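Local coordinates for metallo-carboxypeptidase (Pseudomonas aeruginosa, PDB 4A39), which probably removes C-terminal amino acids from peptide or protein substrates as a zinc-dependent carboxypeptidase of the M14 family, at residues 50-55 against 67-72; 75-80 against 229-234; 107-112 against 118-123. All coordinates share one frame; numbering follows the deposited sequence.

Contact 1 (50-55 against 67-72); sequences QWFHFK and FTLVNA
Phe52 and Phe54 meet Leu69 and Phe67 in a buried, wholly apolar contact across the interior of the N-terminal beta-sandwich domain, between residues 50-55 and 67-72. The backbones stay apart, with 9.3 Å between the CA atoms of Phe52 and Leu69, so the side chains must span the gap, and large hydrophobic residues suit these positions. The closest meeting is a CH-pi contact: Leu69 CD1 comes over one face of the Phe52 ring, 3.9 Å from its centroid and 20° off the normal. It leans toward the CD2-CE2 side, reaching Phe52 CD2 at 3.6 Å. Phe52 carries CG between its backbone N and carbonyl carbon (chi1 62°), which sends the ring toward the leucine, and chi2 near 86° presents its face; the two side chains run nearly at right angles. Further along, Phe54 CE2 lies 4.1 Å from Phe67 CE2; here Phe67 approaches the edge of the Phe54 ring, a looser touch. From Leu69 a type I turn to Ala72 leads the chain out of the strand. Within the sheet order strand 53-57 borders 118-121 and strand 65-69 borders 106-111, with Phe54 and Phe67 hydrogen-bonded through their backbones to Phe120 and Phe109.

Contact 2 (75-80 against 229-234); sequences SAYSHA and NLRTNA. With GEM ((2-guanidinoethylmercapto)succinic acid), chain D.
The hydroxyl of Tyr77 sits over one face of the Arg231 guanidinium group, 3.2 Å above its plane and displaced toward the rim. This is the close end of the contact, set against the buried Arg231. The nearest atom is Arg231 NH1, 3.3 Å from Tyr77 OH, but the angle is too poor for a hydrogen bond, so a polar tip rests against a flat cation. Ring and guanidinium planes stand 67° apart. NH1 and NH2 each give a hydrogen bond to the inhibitor (2-guanidinoethylmercapto)succinic acid. Arg231 NH2 makes a nearly straight bond of 2.7 Å (174°) to O15, an atom lying in the guanidinium plane at its edge; Arg231 NH1 makes a more bent bond of 3.0 Å to O13 of the other carboxylate. A bend at chi2 (79°) brings the head group round to this fork, and a salt bridge from NE to Asp238 helps fix its rotation. Arginine suits the place because it can span two anions at once. Close to the zinc ligands His180 and Glu183, its position is consistent with the role of the arginine that polarises the scissile carbonyl in related M14 enzymes. The looser side is purely apolar: buried Leu230 touches Ala76, with CD2 to CB at 3.9 Å, and approaches Tyr77 more distantly, while Ala76 and Tyr77 themselves remain partly exposed to solvent. The carboxylate of Asp43 accepts the backbone N-H groups of Leu230, Arg231 and Thr232, holding this part of the loop in place. Residues 75-80 belong to the connection between strands 65-69 and 87-89 of the N-terminal domain, whereas residues 229-234 belong to the loop between helices 222-226 and 252-264 of the carboxypeptidase part.

Contact 3 (107-112 against 118-123); sequences LHFQLE and VRFAYF
The pairs Phe109-Phe120 and Leu111-Val118 meet across this contact from a strand held by the backbone bond of Leu69 N to Leu107 O, a lateral bond between neighbouring strands of the sheet and not one across the contact. A second such bond joins Phe109 to Phe67. The contact belongs to the hydrophobic core of the N-terminal beta-sandwich, joining two strands that face each other across the interior. Their axes run 11.0 Å apart and close to antiparallel, at 156°, a gap filled by side chains that nearly all come from buried positions. Most of it is taken up by an aromatic pair. Phe109 CE1 is set over one face of the Phe120 ring, off centre, and comes within 3.5 Å of Phe120 CD1; the centroids are 5.0 Å apart. With the planes inclined at 43°, the meeting is neither a stack nor an edge-to-face pair. Phe120 holds CG anti to its carbonyl carbon (chi1 -69°), which lays the ring out toward the other strand. Phenylalanine suits both sites because two rings together are long enough to fill this separation. Phe67 touches both rings, and Phe54 also meets each of them, extending the pair into an aromatic cluster. Leucine and valine do the same work in smaller volume where strand 106-111 ends and strand 118-121 begins, and Leu111 becomes partly exposed. One leucine methyl serves two partners there: Leu111 CD2 meets the Phe120 ring obliquely, closest to CZ at 3.9 Å, and meets Val118 tip to tip, with 4.1 Å between Leu111 CD2 and Val118 CG2.

Contacts 1 and 3 share one hydrophobic core, their centres 8 Å apart. All four of their segments lie in the N-terminal domain, on strands that pair off as neighbours in the same sheet. Contact 2, centred 12 Å from contact 1 and 18 Å from contact 3, lies toward the zinc site; Gln50 links it to contact 1 by hydrogen bonds from Ser75 and Tyr77 to its OE1. Along the chain contact 1 closes first, and contact 3 then falls wholly between the two segments of contact 2. Contact 2 thus joins the sandwich to the catalytic domain and brings the N-terminal domain to the edge of the inhibitor pocket.

Contact 1 (50-55 against 67-72)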
loop_
_atom_site.group_PDB
_atom_site.type_symbol
_atom_site.label_atom_id
_atom_site.label_comp_id
_atom_site.label_asym_id
_atom_site.label_seq_id
_atom_site.Cartn_x
_atom_site.Cartn_y
_atom_site.Cartn_z
ATOM N N GLN A 50 -3.085 -11.843 -8.013
ATOM C CA GLN A 50 -1.963 -12.242 -7.169
ATOM C C GLN A 50 -2.472 -12.252 -5.732
ATOM O O GLN A 50 -2.209 -13.187 -4.982
ATOM C CB GLN A 50 -0.786 -11.270 -7.295
ATOM C CG GLN A 50 0.475 -11.764 -6.582
ATOM C CD GLN A 50 1.568 -12.223 -7.537
ATOM O OE1 GLN A 50 1.338 -12.404 -8.733
ATOM N NE2 GLN A 50 2.771 -12.419 -7.001
ATOM N N TRP A 51 -3.205 -11.203 -5.362
ATOM C CA TRP A 51 -3.778 -11.092 -4.023
ATOM C C TRP A 51 -4.822 -12.179 -3.781
ATOM O O TRP A 51 -5.628 -12.483 -4.657
ATOM C CB TRP A 51 -4.420 -9.704 -3.831
ATOM C CG TRP A 51 -5.328 -9.610 -2.627
ATOM C CD1 TRP A 51 -6.670 -9.875 -2.587
ATOM C CD2 TRP A 51 -4.942 -9.293 -1.283
ATOM N NE1 TRP A 51 -7.140 -9.745 -1.302
ATOM C CE2 TRP A 51 -6.100 -9.391 -0.480
ATOM C CE3 TRP A 51 -3.727 -8.940 -0.676
ATOM C CZ2 TRP A 51 -6.081 -9.149 0.901
ATOM C CZ3 TRP A 51 -3.707 -8.700 0.699
ATOM C CH2 TRP A 51 -4.879 -8.806 1.469
ATOM N N PHE A 52 -4.777 -12.781 -2.597
ATOM C CA PHE A 52 -5.739 -13.808 -2.212
ATOM C C PHE A 52 -6.069 -13.577 -0.745
ATOM O O PHE A 52 -5.276 -12.988 -0.012
ATOM C CB PHE A 52 -5.164 -15.221 -2.429
ATOM C CG PHE A 52 -3.935 -15.525 -1.611
ATOM C CD1 PHE A 52 -4.043 -16.015 -0.313
ATOM C CD2 PHE A 52 -2.667 -15.340 -2.154
ATOM C CE1 PHE A 52 -2.903 -16.320 0.434
ATOM C CE2 PHE A 52 -1.521 -15.639 -1.422
ATOM C CZ PHE A 52 -1.638 -16.131 -0.121
ATOM N N HIS A 53 -7.250 -14.021 -0.332
ATOM C CA HIS A 53 -7.703 -13.858 1.044
ATOM C C HIS A 53 -8.922 -14.753 1.226
ATOM O O HIS A 53 -9.947 -14.555 0.579
ATOM C CB HIS A 53 -8.073 -12.386 1.292
ATOM C CG HIS A 53 -8.503 -12.086 2.696
ATOM N ND1 HIS A 53 -9.020 -10.863 3.064
ATOM C CD2 HIS A 53 -8.493 -12.844 3.820
ATOM C CE1 HIS A 53 -9.312 -10.878 4.352
ATOM N NE2 HIS A 53 -9.002 -12.068 4.835
ATOM N N PHE A 54 -8.809 -15.748 2.099
ATOM C CA PHE A 54 -9.919 -16.658 2.338
ATOM C C PHE A 54 -9.953 -17.184 3.761
ATOM O O PHE A 54 -8.967 -17.100 4.497
ATOM C CB PHE A 54 -9.882 -17.847 1.362
ATOM C CG PHE A 54 -8.623 -18.671 1.438
ATOM C CD1 PHE A 54 -7.503 -18.325 0.688
ATOM C CD2 PHE A 54 -8.561 -19.801 2.257
ATOM C CE1 PHE A 54 -6.338 -19.095 0.746
ATOM C CE2 PHE A 54 -7.400 -20.575 2.322
ATOM C CZ PHE A 54 -6.287 -20.220 1.564
ATOM N N LYS A 55 -11.105 -17.723 4.145
ATOM C CA LYS A 55 -11.287 -18.279 5.479
ATOM C C LYS A 55 -11.575 -19.773 5.392
ATOM O O LYS A 55 -12.270 -20.232 4.484
ATOM C CB LYS A 55 -12.451 -17.587 6.200
ATOM C CG LYS A 55 -12.230 -16.115 6.506
ATOM C CD LYS A 55 -13.361 -15.571 7.371
ATOM C CE LYS A 55 -13.230 -14.074 7.584
ATOM N NZ LYS A 55 -14.335 -13.537 8.431
ATOM N N PHE A 67 -2.124 -26.663 1.504
ATOM C CA PHE A 67 -2.809 -25.850 0.505
ATOM C C PHE A 67 -1.979 -25.610 -0.748
ATOM O O PHE A 67 -0.750 -25.549 -0.688
ATOM C CB PHE A 67 -3.159 -24.485 1.106
ATOM C CG PHE A 67 -4.054 -24.554 2.310
ATOM C CD1 PHE A 67 -3.523 -24.801 3.576
ATOM C CD2 PHE A 67 -5.427 -24.362 2.183
ATOM C CE1 PHE A 67 -4.346 -24.851 4.699
ATOM C CE2 PHE A 67 -6.263 -24.410 3.301
ATOM C CZ PHE A 67 -5.721 -24.655 4.564
ATOM N N THR A 68 -2.667 -25.464 -1.876
ATOM C CA THR A 68 -2.017 -25.178 -3.147
ATOM C C THR A 68 -2.839 -24.183 -3.958
ATOM O O THR A 68 -4.034 -24.384 -4.163
ATOM C CB THR A 68 -1.846 -26.441 -4.026
ATOM O OG1 THR A 68 -0.959 -27.366 -3.385
ATOM C CG2 THR A 68 -1.273 -26.053 -5.395
ATOM N N LEU A 69 -2.201 -23.097 -4.385
ATOM C CA LEU A 69 -2.863 -22.114 -5.238
ATOM C C LEU A 69 -2.379 -22.575 -6.611
ATOM O O LEU A 69 -1.294 -22.208 -7.061
ATOM C CB LEU A 69 -2.380 -20.697 -4.913
ATOM C CG LEU A 69 -2.598 -20.276 -3.454
ATOM C CD1 LEU A 69 -2.308 -18.785 -3.304
ATOM C CD2 LEU A 69 -4.037 -20.581 -3.039
ATOM N N VAL A 70 -3.198 -23.405 -7.249
ATOM C CA VAL A 70 -2.872 -24.016 -8.534
ATOM C C VAL A 70 -2.567 -23.114 -9.721
ATOM O O VAL A 70 -1.854 -23.530 -10.638
ATOM C CB VAL A 70 -3.981 -25.002 -8.970
ATOM C CG1 VAL A 70 -4.268 -25.992 -7.852
ATOM C CG2 VAL A 70 -5.237 -24.241 -9.365
ATOM N N ASN A 71 -3.086 -21.888 -9.719
ATOM C CA ASN A 71 -2.845 -20.999 -10.849
ATOM C C ASN A 71 -1.861 -19.867 -10.559
ATOM O O ASN A 71 -1.821 -18.867 -11.271
ATOM C CB ASN A 71 -4.176 -20.441 -11.378
ATOM C CG ASN A 71 -4.898 -19.569 -10.367
ATOM O OD1 ASN A 71 -4.604 -19.604 -9.172
ATOM N ND2 ASN A 71 -5.867 -18.786 -10.849
ATOM N N ALA A 72 -1.051 -20.042 -9.520
ATOM C CA ALA A 72 -0.058 -19.033 -9.156
ATOM C C ALA A 72 0.881 -18.749 -10.335
ATOM O O ALA A 72 1.349 -17.626 -10.516
ATOM C CB ALA A 72 0.744 -19.507 -7.941
#

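Contact 2 (75-80 against 229-234)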
loop_
_atom_site.group_PDB
_atom_site.type_symbol
_atom_site.label_atom_id
_atom_site.label_comp_id
_atom_site.label_asym_id
_atom_site.label_seq_id
_atom_site.Cartn_x
_atom_site.Cartn_y
_atom_site.Cartn_z
ATOM N N SER A 75 -0.224 -15.819 -12.453
ATOM C CA SER A 75 -0.457 -14.535 -11.801
ATOM C C SER A 75 0.322 -13.393 -12.450
ATOM O O SER A 75 1.225 -13.615 -13.256
ATOM C CB SER A 75 -0.104 -14.621 -10.313
ATOM O OG SER A 75 1.294 -14.756 -10.122
ATOM N N ALA A 76 -0.030 -12.167 -12.078
ATOM C CA ALA A 76 0.609 -10.980 -12.640
ATOM C C ALA A 76 2.114 -10.922 -12.421
ATOM O O ALA A 76 2.856 -10.457 -13.289
ATOM C CB ALA A 76 -0.044 -9.721 -12.071
ATOM N N TYR A 77 2.562 -11.389 -11.259
ATOM C CA TYR A 77 3.979 -11.373 -10.919
ATOM C C TYR A 77 4.368 -12.739 -10.364
ATOM O O TYR A 77 4.783 -12.869 -9.210
ATOM C CB TYR A 77 4.232 -10.264 -9.893
ATOM C CG TYR A 77 3.657 -8.937 -10.339
ATOM C CD1 TYR A 77 4.184 -8.265 -11.442
ATOM C CD2 TYR A 77 2.551 -8.382 -9.699
ATOM C CE1 TYR A 77 3.618 -7.071 -11.902
ATOM C CE2 TYR A 77 1.977 -7.190 -10.150
ATOM C CZ TYR A 77 2.517 -6.543 -11.253
ATOM O OH TYR A 77 1.950 -5.374 -11.718
ATOM N N SER A 78 4.236 -13.752 -11.214
ATOM C CA SER A 78 4.529 -15.127 -10.837
ATOM C C SER A 78 5.961 -15.397 -10.399
ATOM O O SER A 78 6.207 -16.342 -9.649
ATOM C CB SER A 78 4.152 -16.078 -11.980
ATOM O OG SER A 78 4.883 -15.801 -13.162
ATOM N N HIS A 79 6.910 -14.584 -10.853
ATOM C CA HIS A 79 8.293 -14.806 -10.446
ATOM C C HIS A 79 8.496 -14.370 -8.998
ATOM O O HIS A 79 9.485 -14.736 -8.365
ATOM C CB HIS A 79 9.263 -14.052 -11.363
ATOM C CG HIS A 79 10.707 -14.276 -11.026
ATOM N ND1 HIS A 79 11.314 -13.700 -9.931
ATOM C CD2 HIS A 79 11.651 -15.045 -11.618
ATOM C CE1 HIS A 79 12.570 -14.105 -9.861
ATOM N NE2 HIS A 79 12.800 -14.922 -10.873
ATOM N N ALA A 80 7.544 -13.611 -8.463
ATOM C CA ALA A 80 7.653 -13.127 -7.089
ATOM C C ALA A 80 7.233 -14.143 -6.032
ATOM O O ALA A 80 7.348 -13.872 -4.835
ATOM C CB ALA A 80 6.837 -11.849 -6.921
ATOM N N ASN A 229 -9.485 -7.161 -5.342
ATOM C CA ASN A 229 -8.726 -6.987 -6.579
ATOM C C ASN A 229 -7.256 -6.812 -6.219
ATOM O O ASN A 229 -6.919 -6.555 -5.063
ATOM C CB ASN A 229 -9.149 -5.707 -7.313
ATOM C CG ASN A 229 -10.276 -5.916 -8.307
ATOM O OD1 ASN A 229 -10.633 -4.986 -9.040
ATOM N ND2 ASN A 229 -10.840 -7.116 -8.347
ATOM N N LEU A 230 -6.391 -6.913 -7.223
ATOM C CA LEU A 230 -4.960 -6.726 -7.023
ATOM C C LEU A 230 -4.485 -5.408 -7.614
ATOM O O LEU A 230 -3.869 -4.581 -6.937
ATOM C CB LEU A 230 -4.156 -7.839 -7.713
ATOM C CG LEU A 230 -2.689 -7.454 -7.982
ATOM C CD1 LEU A 230 -1.904 -7.465 -6.670
ATOM C CD2 LEU A 230 -2.061 -8.408 -8.985
ATOM N N ARG A 231 -4.827 -5.216 -8.884
ATOM C CA ARG A 231 -4.332 -4.095 -9.665
ATOM C C ARG A 231 -5.236 -2.961 -10.133
ATOM O O ARG A 231 -4.823 -1.797 -10.132
ATOM C CB ARG A 231 -3.660 -4.694 -10.901
ATOM C CG ARG A 231 -2.799 -3.756 -11.702
ATOM C CD ARG A 231 -1.465 -3.588 -11.033
ATOM N NE ARG A 231 -0.650 -2.619 -11.749
ATOM C CZ ARG A 231 0.519 -2.161 -11.319
ATOM N NH1 ARG A 231 1.025 -2.590 -10.165
ATOM N NH2 ARG A 231 1.170 -1.256 -12.035
ATOM N N THR A 232 -6.453 -3.293 -10.541
ATOM C CA THR A 232 -7.346 -2.290 -11.111
ATOM C C THR A 232 -8.556 -1.837 -10.307
ATOM O O THR A 232 -8.940 -2.472 -9.327
ATOM C CB THR A 232 -7.844 -2.777 -12.486
ATOM O OG1 THR A 232 -8.519 -4.036 -12.340
ATOM C CG2 THR A 232 -6.668 -2.953 -13.442
ATOM N N ASN A 233 -9.141 -0.715 -10.726
ATOM C CA ASN A 233 -10.336 -0.211 -10.066
ATOM C C ASN A 233 -11.506 -0.974 -10.680
ATOM O O ASN A 233 -11.289 -1.883 -11.488
ATOM C CB ASN A 233 -10.478 1.322 -10.227
ATOM C CG ASN A 233 -10.901 1.767 -11.630
ATOM O OD1 ASN A 233 -10.899 0.998 -12.584
ATOM N ND2 ASN A 233 -11.249 3.050 -11.747
ATOM N N ALA A 234 -12.729 -0.627 -10.298
ATOM C CA ALA A 234 -13.906 -1.340 -10.792
ATOM C C ALA A 234 -14.051 -1.385 -12.305
ATOM O O ALA A 234 -14.517 -2.388 -12.844
ATOM C CB ALA A 234 -15.176 -0.756 -10.165
HETATM C C8 GEM D . 4.804 0.845 -9.714
HETATM S S7 GEM D . 4.609 2.311 -8.637
HETATM C C6 GEM D . 6.093 3.273 -9.108
HETATM C C5 GEM D . 7.283 2.426 -9.567
HETATM N N3 GEM D . 7.016 1.836 -10.886
HETATM C C1 GEM D . 7.755 2.204 -11.931
HETATM N N4 GEM D . 8.715 3.111 -11.769
HETATM N N2 GEM D . 7.535 1.683 -13.134
HETATM C C9 GEM D . 3.600 0.664 -10.641
HETATM O O14 GEM D . 2.720 1.555 -10.633
HETATM O O15 GEM D . 3.584 -0.368 -11.343
HETATM C C10 GEM D . 5.041 -0.417 -8.883
HETATM C C11 GEM D . 3.857 -0.726 -7.963
HETATM O O12 GEM D . 4.103 -0.911 -6.750
HETATM O O13 GEM D . 2.730 -0.788 -8.497
#

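Contact 3 (107-112 against 118-123)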
loop_
_atom_site.group_PDB
_atom_site.type_symbol
_atom_site.label_atom_id
_atom_site.label_comp_id
_atom_site.label_asym_id
_atom_site.label_seq_id
_atom_site.Cartn_x
_atom_site.Cartn_y
_atom_site.Cartn_z
ATOM N N LEU A 107 1.742 -22.235 -5.769
ATOM C CA LEU A 107 2.216 -21.850 -4.441
ATOM C C LEU A 107 1.637 -22.845 -3.450
ATOM O O LEU A 107 0.441 -23.130 -3.486
ATOM C CB LEU A 107 1.733 -20.443 -4.062
ATOM C CG LEU A 107 2.169 -19.963 -2.669
ATOM C CD1 LEU A 107 3.650 -19.616 -2.698
ATOM C CD2 LEU A 107 1.357 -18.755 -2.242
ATOM N N HIS A 108 2.488 -23.368 -2.571
ATOM C CA HIS A 108 2.057 -24.323 -1.560
ATOM C C HIS A 108 2.394 -23.800 -0.170
ATOM O O HIS A 108 3.423 -23.159 0.023
ATOM C CB HIS A 108 2.775 -25.669 -1.735
ATOM C CG HIS A 108 2.723 -26.214 -3.129
ATOM N ND1 HIS A 108 3.735 -26.020 -4.045
ATOM C CD2 HIS A 108 1.773 -26.940 -3.764
ATOM C CE1 HIS A 108 3.409 -26.604 -5.186
ATOM N NE2 HIS A 108 2.222 -27.168 -5.042
ATOM N N PHE A 109 1.516 -24.061 0.792
ATOM C CA PHE A 109 1.780 -23.687 2.171
ATOM C C PHE A 109 1.078 -24.672 3.099
ATOM O O PHE A 109 0.025 -25.221 2.758
ATOM C CB PHE A 109 1.407 -22.215 2.459
ATOM C CG PHE A 109 0.037 -21.795 1.987
ATOM C CD1 PHE A 109 -1.069 -21.899 2.827
ATOM C CD2 PHE A 109 -0.125 -21.212 0.734
ATOM C CE1 PHE A 109 -2.319 -21.420 2.428
ATOM C CE2 PHE A 109 -1.376 -20.727 0.323
ATOM C CZ PHE A 109 -2.471 -20.832 1.173
ATOM N N GLN A 110 1.690 -24.926 4.254
ATOM C CA GLN A 110 1.144 -25.883 5.206
ATOM C C GLN A 110 0.949 -25.334 6.612
ATOM O O GLN A 110 1.681 -24.448 7.067
ATOM C CB GLN A 110 2.048 -27.124 5.296
ATOM C CG GLN A 110 2.409 -27.786 3.963
ATOM C CD GLN A 110 3.512 -27.058 3.209
ATOM O OE1 GLN A 110 4.536 -26.690 3.785
ATOM N NE2 GLN A 110 3.309 -26.860 1.910
ATOM N N LEU A 111 -0.038 -25.891 7.307
ATOM C CA LEU A 111 -0.338 -25.497 8.675
ATOM C C LEU A 111 -1.104 -26.584 9.405
ATOM O O LEU A 111 -2.007 -27.204 8.842
ATOM C CB LEU A 111 -1.185 -24.219 8.698
ATOM C CG LEU A 111 -1.680 -23.770 10.082
ATOM C CD1 LEU A 111 -0.503 -23.276 10.918
ATOM C CD2 LEU A 111 -2.714 -22.665 9.925
ATOM N N GLU A 112 -0.722 -26.840 10.653
ATOM C CA GLU A 112 -1.455 -27.783 11.489
ATOM C C GLU A 112 -2.133 -26.794 12.434
ATOM O O GLU A 112 -1.548 -26.382 13.441
ATOM C CB GLU A 112 -0.515 -28.699 12.271
ATOM C CG GLU A 112 -1.263 -29.754 13.072
ATOM C CD GLU A 112 -0.352 -30.608 13.926
ATOM O OE1 GLU A 112 0.676 -31.083 13.408
ATOM O OE2 GLU A 112 -0.674 -30.810 15.116
ATOM N N VAL A 118 -9.260 -20.652 10.482
ATOM C CA VAL A 118 -8.116 -19.793 10.227
ATOM C C VAL A 118 -8.301 -19.055 8.906
ATOM O O VAL A 118 -9.033 -19.511 8.025
ATOM C CB VAL A 118 -6.814 -20.634 10.163
ATOM C CG1 VAL A 118 -6.779 -21.454 8.879
ATOM C CG2 VAL A 118 -5.609 -19.731 10.273
ATOM N N ARG A 119 -7.655 -17.901 8.777
ATOM C CA ARG A 119 -7.724 -17.116 7.552
ATOM C C ARG A 119 -6.325 -17.024 6.942
ATOM O O ARG A 119 -5.333 -17.020 7.668
ATOM C CB ARG A 119 -8.225 -15.689 7.831
ATOM C CG ARG A 119 -9.602 -15.580 8.472
ATOM C CD ARG A 119 -9.524 -15.262 9.967
ATOM N NE ARG A 119 -10.861 -15.167 10.546
ATOM C CZ ARG A 119 -11.673 -14.129 10.390
ATOM N NH1 ARG A 119 -11.283 -13.075 9.683
ATOM N NH2 ARG A 119 -12.890 -14.161 10.916
ATOM N N PHE A 120 -6.254 -16.982 5.613
ATOM C CA PHE A 120 -4.985 -16.830 4.905
ATOM C C PHE A 120 -5.121 -15.638 3.972
ATOM O O PHE A 120 -6.201 -15.390 3.424
ATOM C CB PHE A 120 -4.639 -18.068 4.063
ATOM C CG PHE A 120 -4.301 -19.285 4.868
ATOM C CD1 PHE A 120 -2.990 -19.518 5.269
ATOM C CD2 PHE A 120 -5.281 -20.211 5.206
ATOM C CE1 PHE A 120 -2.658 -20.653 5.991
ATOM C CE2 PHE A 120 -4.960 -21.353 5.927
ATOM C CZ PHE A 120 -3.644 -21.575 6.319
ATOM N N ALA A 121 -4.035 -14.891 3.805
ATOM C CA ALA A 121 -4.046 -13.737 2.914
ATOM C C ALA A 121 -2.652 -13.474 2.367
ATOM O O ALA A 121 -1.662 -13.968 2.909
ATOM C CB ALA A 121 -4.567 -12.500 3.643
ATOM N N TYR A 122 -2.577 -12.696 1.293
ATOM C CA TYR A 122 -1.297 -12.381 0.666
ATOM C C TYR A 122 -0.525 -11.390 1.537
ATOM O O TYR A 122 0.710 -11.348 1.511
ATOM C CB TYR A 122 -1.541 -11.829 -0.744
ATOM C CG TYR A 122 -0.304 -11.666 -1.603
ATOM C CD1 TYR A 122 0.758 -12.577 -1.527
ATOM C CD2 TYR A 122 -0.210 -10.621 -2.521
ATOM C CE1 TYR A 122 1.883 -12.446 -2.343
ATOM C CE2 TYR A 122 0.908 -10.481 -3.340
ATOM C CZ TYR A 122 1.950 -11.394 -3.247
ATOM O OH TYR A 122 3.059 -11.250 -4.056
ATOM N N PHE A 123 -1.265 -10.592 2.299
ATOM C CA PHE A 123 -0.690 -9.632 3.244
ATOM C C PHE A 123 -1.776 -9.320 4.270
ATOM O O PHE A 123 -2.959 -9.512 3.994
ATOM C CB PHE A 123 -0.260 -8.327 2.555
ATOM C CG PHE A 123 0.645 -7.471 3.407
ATOM C CD1 PHE A 123 2.010 -7.737 3.474
ATOM C CD2 PHE A 123 0.127 -6.431 4.174
ATOM C CE1 PHE A 123 2.842 -6.978 4.295
ATOM C CE2 PHE A 123 0.953 -5.666 5.000
ATOM C CZ PHE A 123 2.312 -5.942 5.059
#